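Local coordinates for protein mini spindles (Drosophila melanogaster, PDB 5VJC) that probably binds tubulin through its TOG domains, promoting microtubule dynamics and formation of the mitotic spindle, at residues G155-L160 with R188-D193; Q16-E21 with A130-S135; E76-N81 with L115-Q120; R217-R222 with N228-C233; K171-V176 with N205-S210. All blocks are in the same frame, centred on the assembly; numbering follows the deposited sequence.

Interaction 1. Residues G155-L160 with R188-D193; sequences GVRRVL and RTECLD
Arg157 of helix 150-166 reaches across to Glu190 of helix 185-202, and the two side chains carry this contact between them, a surface salt bridge between helices of the HEAT-repeat array of the TOG domain. Taken in sequence order, the segment 155-160 shows how one helix can divide its duties. Val156 faces inward, against Leu112 of helix 105-124 and Leu141 of helix 131-142. Arg157, one residue on, turns to helix 185-202, the next but one in the chain. Its CG lies anti to the backbone N (chi1 -167°), and further bends at chi2 and chi3 bring the guanidinium round, with NH1 leading. Arg157 NH1 donates to Glu190 OE1 at 2.7 Å, a charged hydrogen bond with an N-H...O angle of 159°. The oxygen sits at the guanidinium edge, close to its plane, but the donor arrives from above the carboxylate plane, 39° out of it. Arg157 NH2 stays 3.8 Å from Glu190 OE1, which makes this a monodentate salt bridge. Val159 and Leu160 return to the buried side, with Leu160 against Val138. The backbones are well separated, Arg157 CA lying 9.5 Å from Glu190 CA, a gap spanned by long polar chains. The bridge to Arg157, with a weak, long ion pair from Glu190 OE2 to Arg153, would probably favour the ionised form of Glu190, while Asp193 adds a second negative charge near the guanidinium.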
# COMPACT_ATOMS: atom_id res chain seq x y z
N GLY A 155 2.56 1.23 -10.78
CA GLY A 155 2.53 2.46 -9.99
C GLY A 155 2.47 2.11 -8.52
O GLY A 155 3.18 2.67 -7.70
N VAL A 156 1.58 1.17 -8.19
CA VAL A 156 1.46 0.66 -6.82
C VAL A 156 2.79 0.13 -6.30
O VAL A 156 3.22 0.47 -5.20
CB VAL A 156 0.39 -0.44 -6.75
CG1 VAL A 156 0.37 -1.12 -5.38
CG2 VAL A 156 -0.99 0.13 -7.12
N ARG A 157 3.45 -0.70 -7.10
CA ARG A 157 4.74 -1.24 -6.72
C ARG A 157 5.78 -0.13 -6.48
O ARG A 157 6.55 -0.18 -5.52
CB ARG A 157 5.21 -2.24 -7.80
CG ARG A 157 6.39 -3.16 -7.44
CD ARG A 157 6.13 -4.62 -7.97
NE ARG A 157 5.52 -4.59 -9.29
CZ ARG A 157 4.56 -5.41 -9.69
NH1 ARG A 157 4.12 -6.36 -8.87
NH2 ARG A 157 4.05 -5.29 -10.91
N ARG A 158 5.80 0.88 -7.35
CA ARG A 158 6.78 1.96 -7.24
C ARG A 158 6.58 2.75 -5.94
O ARG A 158 7.54 3.03 -5.19
CB ARG A 158 6.68 2.87 -8.47
CG ARG A 158 7.55 4.11 -8.43
CD ARG A 158 8.97 3.88 -8.91
NE ARG A 158 9.68 5.14 -9.14
CZ ARG A 158 10.38 5.80 -8.22
NH1 ARG A 158 10.48 5.33 -6.98
NH2 ARG A 158 10.99 6.95 -8.52
N VAL A 159 5.33 3.10 -5.66
CA VAL A 159 4.97 3.78 -4.41
C VAL A 159 5.26 2.88 -3.22
O VAL A 159 5.84 3.31 -2.25
CB VAL A 159 3.46 4.18 -4.42
CG1 VAL A 159 3.01 4.75 -3.03
CG2 VAL A 159 3.18 5.18 -5.55
N LEU A 160 4.84 1.62 -3.28
CA LEU A 160 5.07 0.72 -2.15
C LEU A 160 6.57 0.64 -1.82
O LEU A 160 6.98 0.60 -0.64
CB LEU A 160 4.50 -0.67 -2.43
CG LEU A 160 4.48 -1.62 -1.22
CD1 LEU A 160 3.37 -1.26 -0.22
CD2 LEU A 160 4.34 -3.06 -1.66
N ARG A 188 -3.42 -12.36 -5.12
CA ARG A 188 -2.56 -13.34 -4.44
C ARG A 188 -1.22 -13.48 -5.16
O ARG A 188 -0.16 -13.47 -4.54
CB ARG A 188 -3.25 -14.71 -4.32
CG ARG A 188 -4.53 -14.67 -3.47
CD ARG A 188 -4.97 -16.06 -3.03
NE ARG A 188 -5.30 -16.95 -4.14
CZ ARG A 188 -6.43 -16.89 -4.84
NH1 ARG A 188 -7.35 -15.97 -4.54
NH2 ARG A 188 -6.66 -17.74 -5.83
N THR A 189 -1.26 -13.55 -6.49
CA THR A 189 -0.03 -13.67 -7.28
C THR A 189 0.92 -12.48 -7.09
O THR A 189 2.12 -12.68 -6.86
CB THR A 189 -0.35 -13.81 -8.77
OG1 THR A 189 -1.24 -14.91 -8.96
CG2 THR A 189 0.93 -14.04 -9.57
N GLU A 190 0.40 -11.27 -7.18
CA GLU A 190 1.25 -10.08 -7.10
C GLU A 190 1.79 -9.88 -5.69
O GLU A 190 2.94 -9.46 -5.51
CB GLU A 190 0.49 -8.83 -7.58
CG GLU A 190 0.17 -8.84 -9.09
CD GLU A 190 1.43 -8.76 -9.97
OE1 GLU A 190 2.52 -8.48 -9.43
OE2 GLU A 190 1.31 -8.97 -11.19
N CYS A 191 0.99 -10.21 -4.68
CA CYS A 191 1.48 -10.12 -3.31
C CYS A 191 2.58 -11.15 -3.09
O CYS A 191 3.59 -10.84 -2.46
CB CYS A 191 0.34 -10.30 -2.30
SG CYS A 191 -0.71 -8.81 -2.15
N LEU A 192 2.41 -12.36 -3.61
CA LEU A 192 3.49 -13.35 -3.51
C LEU A 192 4.81 -12.88 -4.14
O LEU A 192 5.87 -12.99 -3.51
CB LEU A 192 3.06 -14.68 -4.13
CG LEU A 192 2.08 -15.49 -3.28
CD1 LEU A 192 1.31 -16.53 -4.14
CD2 LEU A 192 2.80 -16.15 -2.10
N ASP A 193 4.76 -12.34 -5.36
CA ASP A 193 5.93 -11.75 -6.01
C ASP A 193 6.54 -10.60 -5.17
O ASP A 193 7.76 -10.44 -5.11
CB ASP A 193 5.57 -11.21 -7.42
CG ASP A 193 5.30 -12.32 -8.44
OD1 ASP A 193 5.55 -13.50 -8.14
OD2 ASP A 193 4.82 -12.00 -9.55

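Interaction 2. Residues Q16-E21 with A130-S135; sequences QRLLDE and AENEGS
Asn132, in the first turn of helix 131-142, meets both Leu18 and Glu21, joining the N-terminal helix 13-22 to a later helix of the HEAT-type array; its side chain is a compact example of one residue serving an apolar and a polar neighbour at once. Its CB touches Leu18 CD2 at 3.6 Å. CG, anti to the carbonyl carbon (chi1 -52°), carries the amide out towards the other helix and lies equally near that methyl. Asn132 OD1 is also 3.6 Å from Leu18 CD2, while Ala130 CB adds a looser contact with the same methyl at 4.2 Å. Asn132 ND2 forms the tip and donates to Glu21 OE1 at 2.7 Å, with an N-H...O angle of 160°. The oxygen lies near the amide plane and is approached on its anti side, 30° out of the carboxylate plane; the two side chains run past each other in opposite directions. ND2 also bonds to Gln22, so the amide is gripped twice and its orientation defined. A water 2.6 Å from Glu21 OE1 and 3.0 Å from Asn132 O links the carboxylate to the helix backbone. Behind this, Ala130 N donates to Glu133 OE1, one half of a capping box. Since Glu21 OE2 accepts from Trp29 N as well, both carboxylate oxygens are engaged, and the amide, water and the backbone N-H of Trp29 would probably favour its ionised form.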
# COMPACT_ATOMS: atom_id res chain seq x y z
N GLN A 16 -3.60 17.33 16.29
CA GLN A 16 -4.92 17.11 16.86
C GLN A 16 -5.62 15.95 16.17
O GLN A 16 -6.39 15.22 16.80
CB GLN A 16 -5.78 18.38 16.78
CG GLN A 16 -7.03 18.30 17.65
CD GLN A 16 -6.70 18.02 19.11
OE1 GLN A 16 -5.94 18.77 19.75
NE2 GLN A 16 -7.24 16.92 19.64
N ARG A 17 -5.35 15.76 14.88
CA ARG A 17 -5.99 14.68 14.15
C ARG A 17 -5.47 13.34 14.67
O ARG A 17 -6.25 12.42 14.90
CB ARG A 17 -5.74 14.82 12.65
CG ARG A 17 -6.42 16.07 12.04
CD ARG A 17 -6.45 16.00 10.52
NE ARG A 17 -5.11 16.04 9.93
CZ ARG A 17 -4.50 17.16 9.55
NH1 ARG A 17 -5.09 18.34 9.73
NH2 ARG A 17 -3.29 17.10 9.02
N LEU A 18 -4.16 13.25 14.86
CA LEU A 18 -3.57 12.02 15.38
C LEU A 18 -4.11 11.74 16.79
O LEU A 18 -4.50 10.61 17.09
CB LEU A 18 -2.04 12.12 15.40
CG LEU A 18 -1.29 12.22 14.07
CD1 LEU A 18 0.18 12.54 14.31
CD2 LEU A 18 -1.41 10.93 13.28
N LEU A 19 -4.16 12.77 17.63
CA LEU A 19 -4.74 12.61 18.98
C LEU A 19 -6.21 12.19 18.94
O LEU A 19 -6.63 11.27 19.67
CB LEU A 19 -4.59 13.91 19.79
CG LEU A 19 -3.14 14.18 20.20
CD1 LEU A 19 -3.00 15.56 20.81
CD2 LEU A 19 -2.66 13.10 21.18
N ASP A 20 -7.00 12.86 18.11
CA ASP A 20 -8.40 12.48 17.91
C ASP A 20 -8.54 10.99 17.63
O ASP A 20 -9.38 10.32 18.22
CB ASP A 20 -9.05 13.28 16.78
CG ASP A 20 -9.35 14.71 17.17
OD1 ASP A 20 -9.25 15.03 18.38
OD2 ASP A 20 -9.64 15.54 16.26
N GLU A 21 -7.71 10.46 16.74
CA GLU A 21 -7.84 9.05 16.39
C GLU A 21 -7.41 8.15 17.55
O GLU A 21 -8.12 7.18 17.88
CB GLU A 21 -7.03 8.70 15.12
CG GLU A 21 -7.56 7.47 14.36
CD GLU A 21 -6.80 7.18 13.06
OE1 GLU A 21 -5.65 6.74 13.14
OE2 GLU A 21 -7.37 7.36 11.95
N ALA A 130 4.09 8.85 10.37
CA ALA A 130 3.40 8.49 11.60
C ALA A 130 2.82 7.09 11.44
O ALA A 130 2.48 6.68 10.32
CB ALA A 130 2.29 9.50 11.90
N GLU A 131 2.71 6.36 12.54
CA GLU A 131 2.04 5.06 12.56
C GLU A 131 0.64 5.14 11.88
O GLU A 131 0.26 4.27 11.08
CB GLU A 131 1.90 4.55 14.00
CG GLU A 131 1.10 3.29 14.13
CD GLU A 131 1.74 2.15 13.36
OE1 GLU A 131 2.95 1.93 13.58
OE2 GLU A 131 1.04 1.50 12.53
N ASN A 132 -0.07 6.23 12.14
CA ASN A 132 -1.41 6.41 11.58
C ASN A 132 -1.39 6.64 10.08
O ASN A 132 -2.27 6.17 9.38
CB ASN A 132 -2.11 7.59 12.26
CG ASN A 132 -2.09 7.47 13.76
OD1 ASN A 132 -1.01 7.51 14.39
ND2 ASN A 132 -3.26 7.32 14.35
N GLU A 133 -0.38 7.37 9.59
CA GLU A 133 -0.29 7.60 8.15
C GLU A 133 -0.05 6.29 7.40
O GLU A 133 -0.79 5.97 6.47
CB GLU A 133 0.80 8.63 7.85
CG GLU A 133 0.39 10.04 8.27
CD GLU A 133 1.52 11.04 8.30
OE1 GLU A 133 2.68 10.64 8.56
OE2 GLU A 133 1.25 12.24 8.08
N GLY A 134 0.95 5.52 7.82
CA GLY A 134 1.19 4.19 7.27
C GLY A 134 -0.03 3.28 7.32
O GLY A 134 -0.41 2.68 6.31
N SER A 135 -0.63 3.15 8.49
CA SER A 135 -1.79 2.27 8.68
C SER A 135 -3.00 2.66 7.86
O SER A 135 -3.75 1.82 7.41
CB SER A 135 -2.19 2.24 10.16
OG SER A 135 -1.34 1.37 10.86
O HOH W 1 -5.15 7.89 10.03
O HOH W 2 -4.65 5.37 11.11

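Interaction 3. Residues E76-N81 with L115-Q120; sequences EDLAGN and LVQVFQ
Leu78 meets Gln117 and Val118 through a single methyl group. Its CG stands anti to the backbone N (chi1 177°), which carries CD2 towards helix 105-124, to 3.6 Å from Gln117 CB. The same carbon, Leu78 CD2, lies 3.7 Å from Gln117 C and 3.8 Å from Val118 N, so it rests on the peptide link between the two residues as much as on their side chains. Leu78 has more of its surface buried here than either partner. The segment 76-81 runs from helix 64-77 towards helix 82-87, and Asn81 N bonds back to Asp77 O at 3.1 Å across this bend. Such apolar packing between helices is characteristic of HEAT-repeat arrays, to which TOG domains belong. Gln117, second in buried area, runs obliquely to Leu78. Its aliphatic part does the touching, the chain is extended beyond CG, and OE1 is hydrogen-bonded to Ser75, placing its polar end beside helix 64-77. Val118 contributes CG2, which is 4.2 Å from Leu78 CD2. Both Leu78 and Val118 also pack on Leu85 of helix 82-87, and Val118 continues to Leu89 of helix 89-99. Elsewhere on the same stretch of helix 105-124, Leu115 and Phe119 face helices 89-99 and 150-166.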
# COMPACT_ATOMS: atom_id res chain seq x y z
N GLU A 76 1.23 20.16 -9.14
CA GLU A 76 1.89 21.44 -9.44
C GLU A 76 2.28 22.17 -8.15
O GLU A 76 3.35 22.77 -8.08
CB GLU A 76 0.98 22.32 -10.30
CG GLU A 76 1.42 22.41 -11.75
CD GLU A 76 0.27 22.24 -12.72
OE1 GLU A 76 -0.91 22.35 -12.29
OE2 GLU A 76 0.53 22.00 -13.92
N ASP A 77 1.43 22.08 -7.13
CA ASP A 77 1.64 22.81 -5.87
C ASP A 77 2.80 22.25 -5.06
O ASP A 77 3.31 22.91 -4.15
CB ASP A 77 0.36 22.79 -5.02
CG ASP A 77 0.46 23.69 -3.80
OD1 ASP A 77 0.83 24.87 -3.96
OD2 ASP A 77 0.18 23.21 -2.68
N LEU A 78 3.23 21.04 -5.39
CA LEU A 78 4.16 20.30 -4.53
C LEU A 78 5.57 20.89 -4.50
O LEU A 78 6.20 20.91 -3.44
CB LEU A 78 4.22 18.82 -4.96
CG LEU A 78 5.19 17.91 -4.20
CD1 LEU A 78 5.01 17.97 -2.69
CD2 LEU A 78 5.05 16.47 -4.69
N ALA A 79 6.07 21.37 -5.63
CA ALA A 79 7.42 21.96 -5.68
C ALA A 79 7.60 23.13 -4.71
O ALA A 79 8.53 23.15 -3.90
CB ALA A 79 7.74 22.42 -7.09
N GLY A 80 6.71 24.12 -4.82
CA GLY A 80 6.85 25.34 -4.06
C GLY A 80 6.40 25.22 -2.62
O GLY A 80 6.86 25.96 -1.74
N ASN A 81 5.50 24.28 -2.35
CA ASN A 81 4.90 24.20 -1.03
C ASN A 81 4.89 22.79 -0.47
O ASN A 81 3.84 22.24 -0.15
CB ASN A 81 3.48 24.77 -1.06
CG ASN A 81 3.12 25.51 0.24
OD1 ASN A 81 3.78 25.34 1.28
ND2 ASN A 81 2.08 26.32 0.18
N LEU A 115 1.79 10.39 -6.06
CA LEU A 115 2.31 9.75 -4.85
C LEU A 115 3.81 9.49 -4.93
O LEU A 115 4.51 9.60 -3.92
CB LEU A 115 1.58 8.43 -4.59
CG LEU A 115 0.23 8.64 -3.90
CD1 LEU A 115 -0.61 7.40 -4.07
CD2 LEU A 115 0.46 8.95 -2.40
N VAL A 116 4.29 9.11 -6.12
CA VAL A 116 5.72 8.95 -6.32
C VAL A 116 6.43 10.28 -6.04
O VAL A 116 7.45 10.27 -5.37
CB VAL A 116 6.07 8.43 -7.74
CG1 VAL A 116 7.57 8.48 -7.99
CG2 VAL A 116 5.56 7.00 -7.90
N GLN A 117 5.90 11.40 -6.54
CA GLN A 117 6.51 12.72 -6.27
C GLN A 117 6.46 13.04 -4.77
O GLN A 117 7.42 13.58 -4.21
CB GLN A 117 5.80 13.85 -7.04
CG GLN A 117 5.55 13.71 -8.54
CD GLN A 117 4.58 14.80 -9.02
OE1 GLN A 117 3.46 14.51 -9.48
NE2 GLN A 117 4.99 16.06 -8.86
N VAL A 118 5.34 12.73 -4.14
CA VAL A 118 5.19 12.95 -2.69
C VAL A 118 6.21 12.17 -1.88
O VAL A 118 6.87 12.73 -1.01
CB VAL A 118 3.78 12.56 -2.21
CG1 VAL A 118 3.72 12.47 -0.68
CG2 VAL A 118 2.75 13.56 -2.73
N PHE A 119 6.34 10.87 -2.14
CA PHE A 119 7.22 10.07 -1.30
C PHE A 119 8.69 10.39 -1.54
O PHE A 119 9.49 10.31 -0.62
CB PHE A 119 6.92 8.57 -1.47
CG PHE A 119 5.79 8.13 -0.59
CD1 PHE A 119 6.04 7.68 0.70
CD2 PHE A 119 4.48 8.26 -1.01
CE1 PHE A 119 5.00 7.34 1.55
CE2 PHE A 119 3.42 7.91 -0.17
CZ PHE A 119 3.68 7.45 1.11
N GLN A 120 9.03 10.83 -2.76
CA GLN A 120 10.36 11.38 -3.01
C GLN A 120 10.65 12.60 -2.12
O GLN A 120 11.74 12.70 -1.52
CB GLN A 120 10.54 11.76 -4.48
CG GLN A 120 12.03 12.01 -4.80
CD GLN A 120 12.90 10.83 -4.38
OE1 GLN A 120 12.68 9.70 -4.83
NE2 GLN A 120 13.88 11.08 -3.51

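Interaction 4. Residues R217-R222 with N228-C233; sequences RQISDR and NAALNC
Ile219 packs against Ala230 and Leu231, folding the connection after helix 209-217 back on the helix that follows it. The side-chain contacts of the first shell are apolar. Ile219 CG2 and CD1 each lie 3.6 Å from Leu231 CD2, so both branches of the isoleucine close on one methyl, and the two side chains cross at about a right angle. Ile219 CG1 meets Ala230 CB at 3.7 Å. From the preceding residue, Gln218 CB reaches the same methyl, 3.6 Å from Ala230 CB. The small alanine allows a near approach of the backbones: Ile219 CA is 5.3 Å from Ala230 CA. The torsion of Ile219 explains the double touch, for with CG1 anti to the carbonyl carbon (chi1 -71°) CG2 falls anti to the backbone N and both arms reach the leucine. Replaced by alanine, Ile219 would lose both arms, and Leu231 CD2 would probably be left without its isoleucine partner, opening a gap against helix 224-241. Outside this shell, the turn is held by its own bonds: Ser220 OG donates to Arg217 O at 3.0 Å, and Asp221 N to Gln218 O at 3.2 Å. Asp221 then bonds to Asp223 N and pairs with Arg188, while the bent chain of Gln218 leads its amide away, its side chain resting against Arg188. The contact closes the turn between two consecutive helices, 209-217 and 224-241, of the HEAT-type TOG fold. This turn and the helix it packs on touch two others: helix 185-202, where Leu192 meets Ala229, and helix 254-264, where Asp256 touches Ile219 and Arg263 touches Leu231.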
# COMPACT_ATOMS: atom_id res chain seq x y z
N ARG A 217 1.46 -22.70 1.67
CA ARG A 217 0.07 -23.10 1.44
C ARG A 217 -0.42 -22.72 0.05
O ARG A 217 -1.26 -23.42 -0.53
CB ARG A 217 -0.84 -22.47 2.49
CG ARG A 217 -0.76 -23.11 3.86
CD ARG A 217 -1.69 -22.41 4.84
NE ARG A 217 -1.67 -23.00 6.18
CZ ARG A 217 -2.41 -24.05 6.54
NH1 ARG A 217 -3.23 -24.63 5.67
NH2 ARG A 217 -2.32 -24.53 7.78
N GLN A 218 0.11 -21.63 -0.50
CA GLN A 218 -0.32 -21.12 -1.79
C GLN A 218 0.18 -21.96 -2.97
O GLN A 218 -0.22 -21.74 -4.12
CB GLN A 218 0.14 -19.67 -1.96
CG GLN A 218 -0.36 -18.74 -0.88
CD GLN A 218 -1.86 -18.56 -0.94
OE1 GLN A 218 -2.44 -18.48 -2.02
NE2 GLN A 218 -2.50 -18.53 0.21
N ILE A 219 1.06 -22.91 -2.70
CA ILE A 219 1.63 -23.71 -3.77
C ILE A 219 0.56 -24.62 -4.39
O ILE A 219 0.57 -24.89 -5.59
CB ILE A 219 2.84 -24.52 -3.28
CG1 ILE A 219 4.01 -23.58 -3.01
CG2 ILE A 219 3.25 -25.56 -4.31
CD1 ILE A 219 5.24 -24.25 -2.41
N SER A 220 -0.39 -25.05 -3.56
CA SER A 220 -1.45 -25.94 -4.01
C SER A 220 -2.61 -25.20 -4.69
O SER A 220 -3.62 -25.82 -5.03
CB SER A 220 -1.99 -26.74 -2.83
OG SER A 220 -2.45 -25.87 -1.80
N ASP A 221 -2.47 -23.89 -4.89
CA ASP A 221 -3.52 -23.10 -5.52
C ASP A 221 -3.85 -23.65 -6.91
O ASP A 221 -2.96 -24.13 -7.61
CB ASP A 221 -3.11 -21.63 -5.62
CG ASP A 221 -4.29 -20.71 -5.86
OD1 ASP A 221 -4.76 -20.61 -7.02
OD2 ASP A 221 -4.76 -20.09 -4.89
N ARG A 222 -5.12 -23.59 -7.30
CA ARG A 222 -5.52 -24.13 -8.59
C ARG A 222 -5.07 -23.20 -9.71
O ARG A 222 -4.72 -23.66 -10.81
CB ARG A 222 -7.03 -24.35 -8.65
CG ARG A 222 -7.41 -25.82 -8.74
CD ARG A 222 -8.88 -26.06 -8.40
NE ARG A 222 -9.07 -27.38 -7.80
CZ ARG A 222 -10.24 -28.01 -7.71
NH1 ARG A 222 -11.34 -27.45 -8.20
NH2 ARG A 222 -10.31 -29.20 -7.13
N ASN A 228 2.89 -20.75 -9.34
CA ASN A 228 4.24 -20.37 -9.78
C ASN A 228 4.83 -19.26 -8.89
O ASN A 228 6.03 -19.24 -8.63
CB ASN A 228 4.25 -19.93 -11.26
CG ASN A 228 3.84 -21.05 -12.23
OD1 ASN A 228 3.95 -22.24 -11.91
ND2 ASN A 228 3.36 -20.68 -13.41
N ALA A 229 4.00 -18.35 -8.40
CA ALA A 229 4.50 -17.27 -7.55
C ALA A 229 4.90 -17.78 -6.17
O ALA A 229 5.90 -17.35 -5.61
CB ALA A 229 3.46 -16.15 -7.44
N ALA A 230 4.11 -18.70 -5.61
CA ALA A 230 4.41 -19.22 -4.29
C ALA A 230 5.69 -20.06 -4.33
O ALA A 230 6.51 -20.01 -3.40
CB ALA A 230 3.25 -20.02 -3.75
N LEU A 231 5.85 -20.83 -5.40
CA LEU A 231 7.05 -21.64 -5.61
C LEU A 231 8.30 -20.78 -5.68
O LEU A 231 9.29 -21.06 -5.00
CB LEU A 231 6.93 -22.47 -6.88
CG LEU A 231 5.95 -23.64 -6.83
CD1 LEU A 231 5.77 -24.25 -8.22
CD2 LEU A 231 6.43 -24.68 -5.82
N ASN A 232 8.27 -19.75 -6.51
CA ASN A 232 9.40 -18.82 -6.62
C ASN A 232 9.74 -18.21 -5.29
O ASN A 232 10.91 -17.98 -4.98
CB ASN A 232 9.12 -17.73 -7.64
CG ASN A 232 9.22 -18.22 -9.05
OD1 ASN A 232 9.92 -19.20 -9.32
ND2 ASN A 232 8.54 -17.55 -9.97
N CYS A 233 8.71 -17.99 -4.48
CA CYS A 233 8.93 -17.35 -3.20
C CYS A 233 9.59 -18.31 -2.21
O CYS A 233 10.50 -17.92 -1.47
CB CYS A 233 7.62 -16.80 -2.63
SG CYS A 233 7.91 -15.77 -1.19

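Interaction 5. Residues K171-V176 with N205-S210; sequences KVFGYV and NICPQS
Phe173 projects from helix 169-178 onto Ile206, Cys207 and Pro208, which form the bend ahead of helix 209-217; a single aromatic ring here gathers three kinds of contact. The first is with the backbone. Ile206 O sits over the centre of one ring face, 3.2 Å from Phe173 CD2. This is a carbonyl oxygen against a pi face and no hydrogen bond; an electron-rich oxygen there is not by itself an attractive pairing, so the placement is probably held by the surrounding packing. The second kind is apolar. Ile206 CG1 packs 3.7 Å from Phe173 CB, and ring and isoleucine cross obliquely. Pro208 CD makes a marginal contact at 4.4 Å with Phe173 CE2. The third is sulfur-aromatic: Cys207 SG is 3.8 Å from Phe173 CZ, and its line to the ring centroid runs 64° off the ring normal. With CG anti to the backbone N (chi1 -176°) and chi2 of 88° standing the ring across its CA-CB-CG bend, the phenyl group can offer a face to the carbonyl and still reach the cysteine. Cut back to alanine, this position would probably leave Ile206 and Cys207 without their shared partner, with a gap between the bend and helix 169-178. The contact lies where several helices of the HEAT-type array converge. Leu195 of helix 185-202 and Ala211 of helix 209-217 also touch the Phe173 side chain, Ile199 and Val212 pack on Cys207, and Val172 beside Phe173 faces Leu160 of helix 150-166.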
# COMPACT_ATOMS: atom_id res chain seq x y z
N LYS A 171 6.35 -3.92 9.00
CA LYS A 171 4.91 -3.65 8.93
C LYS A 171 4.39 -3.80 7.50
O LYS A 171 3.33 -4.37 7.28
CB LYS A 171 4.60 -2.27 9.47
CG LYS A 171 4.89 -2.13 10.95
CD LYS A 171 4.41 -0.80 11.50
CE LYS A 171 4.47 -0.79 13.03
NZ LYS A 171 3.61 -1.87 13.60
N VAL A 172 5.15 -3.32 6.51
CA VAL A 172 4.76 -3.48 5.11
C VAL A 172 4.70 -4.96 4.73
O VAL A 172 3.75 -5.40 4.06
CB VAL A 172 5.72 -2.73 4.18
CG1 VAL A 172 5.38 -3.02 2.70
CG2 VAL A 172 5.65 -1.22 4.46
N PHE A 173 5.70 -5.72 5.18
CA PHE A 173 5.71 -7.16 4.95
C PHE A 173 4.40 -7.77 5.44
O PHE A 173 3.78 -8.55 4.72
CB PHE A 173 6.91 -7.84 5.63
CG PHE A 173 7.01 -9.32 5.33
CD1 PHE A 173 7.71 -9.77 4.22
CD2 PHE A 173 6.40 -10.26 6.15
CE1 PHE A 173 7.82 -11.13 3.94
CE2 PHE A 173 6.48 -11.61 5.86
CZ PHE A 173 7.18 -12.04 4.76
N GLY A 174 4.00 -7.40 6.66
CA GLY A 174 2.74 -7.81 7.24
C GLY A 174 1.52 -7.46 6.39
O GLY A 174 0.66 -8.30 6.18
N TYR A 175 1.44 -6.23 5.89
CA TYR A 175 0.32 -5.84 5.01
C TYR A 175 0.29 -6.61 3.69
O TYR A 175 -0.78 -6.98 3.19
CB TYR A 175 0.37 -4.35 4.72
CG TYR A 175 -0.04 -3.50 5.91
CD1 TYR A 175 -1.29 -3.67 6.51
CD2 TYR A 175 0.80 -2.53 6.42
CE1 TYR A 175 -1.68 -2.90 7.61
CE2 TYR A 175 0.42 -1.75 7.51
CZ TYR A 175 -0.83 -1.94 8.09
OH TYR A 175 -1.22 -1.17 9.16
N VAL A 176 1.46 -6.87 3.12
CA VAL A 176 1.53 -7.68 1.92
C VAL A 176 1.05 -9.10 2.19
O VAL A 176 0.29 -9.66 1.37
CB VAL A 176 2.95 -7.74 1.34
CG1 VAL A 176 2.97 -8.70 0.12
CG2 VAL A 176 3.37 -6.34 0.92
N ASN A 205 15.26 -11.93 8.07
CA ASN A 205 14.81 -11.18 9.24
C ASN A 205 13.37 -10.67 9.05
O ASN A 205 12.65 -10.45 10.02
CB ASN A 205 15.72 -9.98 9.54
CG ASN A 205 17.04 -10.38 10.20
OD1 ASN A 205 17.37 -11.56 10.28
ND2 ASN A 205 17.79 -9.38 10.66
N ILE A 206 12.96 -10.47 7.80
CA ILE A 206 11.64 -9.89 7.51
C ILE A 206 10.57 -10.96 7.43
O ILE A 206 9.36 -10.67 7.38
CB ILE A 206 11.66 -9.09 6.20
CG1 ILE A 206 10.57 -8.02 6.20
CG2 ILE A 206 11.55 -10.02 4.99
CD1 ILE A 206 10.65 -7.07 5.01
N CYS A 207 11.00 -12.22 7.43
CA CYS A 207 10.08 -13.30 7.14
C CYS A 207 10.11 -14.38 8.20
O CYS A 207 10.95 -15.27 8.14
CB CYS A 207 10.42 -13.89 5.77
SG CYS A 207 9.31 -15.19 5.22
N PRO A 208 9.21 -14.31 9.19
CA PRO A 208 9.23 -15.37 10.21
C PRO A 208 8.76 -16.73 9.67
O PRO A 208 8.22 -16.82 8.56
CB PRO A 208 8.28 -14.83 11.29
CG PRO A 208 7.41 -13.86 10.59
CD PRO A 208 8.25 -13.24 9.52
N GLN A 209 8.99 -17.77 10.46
CA GLN A 209 8.68 -19.14 10.06
C GLN A 209 7.19 -19.29 9.74
O GLN A 209 6.81 -20.04 8.85
CB GLN A 209 9.09 -20.12 11.17
CG GLN A 209 8.69 -21.57 10.89
CD GLN A 209 9.22 -22.55 11.93
OE1 GLN A 209 10.26 -22.32 12.56
NE2 GLN A 209 8.48 -23.64 12.14
N SER A 210 6.36 -18.56 10.47
CA SER A 210 4.92 -18.61 10.26
C SER A 210 4.51 -18.05 8.90
O SER A 210 3.57 -18.54 8.27
CB SER A 210 4.21 -17.85 11.36
OG SER A 210 4.59 -16.49 11.34

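From the N terminus, interaction 2 opens first, at residues 16-21, and closes, with 108 residues between, at 130-135, bringing helix 13-22 to helix 131-142. Interaction 3 lies wholly within that span, joining the end of helix 64-77 to helix 105-124. Interaction 1 then starts at 155-160, and before it closes at 188-193 interaction 5 has opened at 171-176, to close at 205-210; these two cross. Interaction 4 follows as a local closure of 217-222 on 228-233. Several contacts meet: Val159 packs on Leu115, Leu160 on Val172, Arg188 pairs with Asp221, and interaction 2 meets interaction 5 through Ser135 and Tyr175. Interactions 3 and 4 lie on opposite sides of the chain's centre.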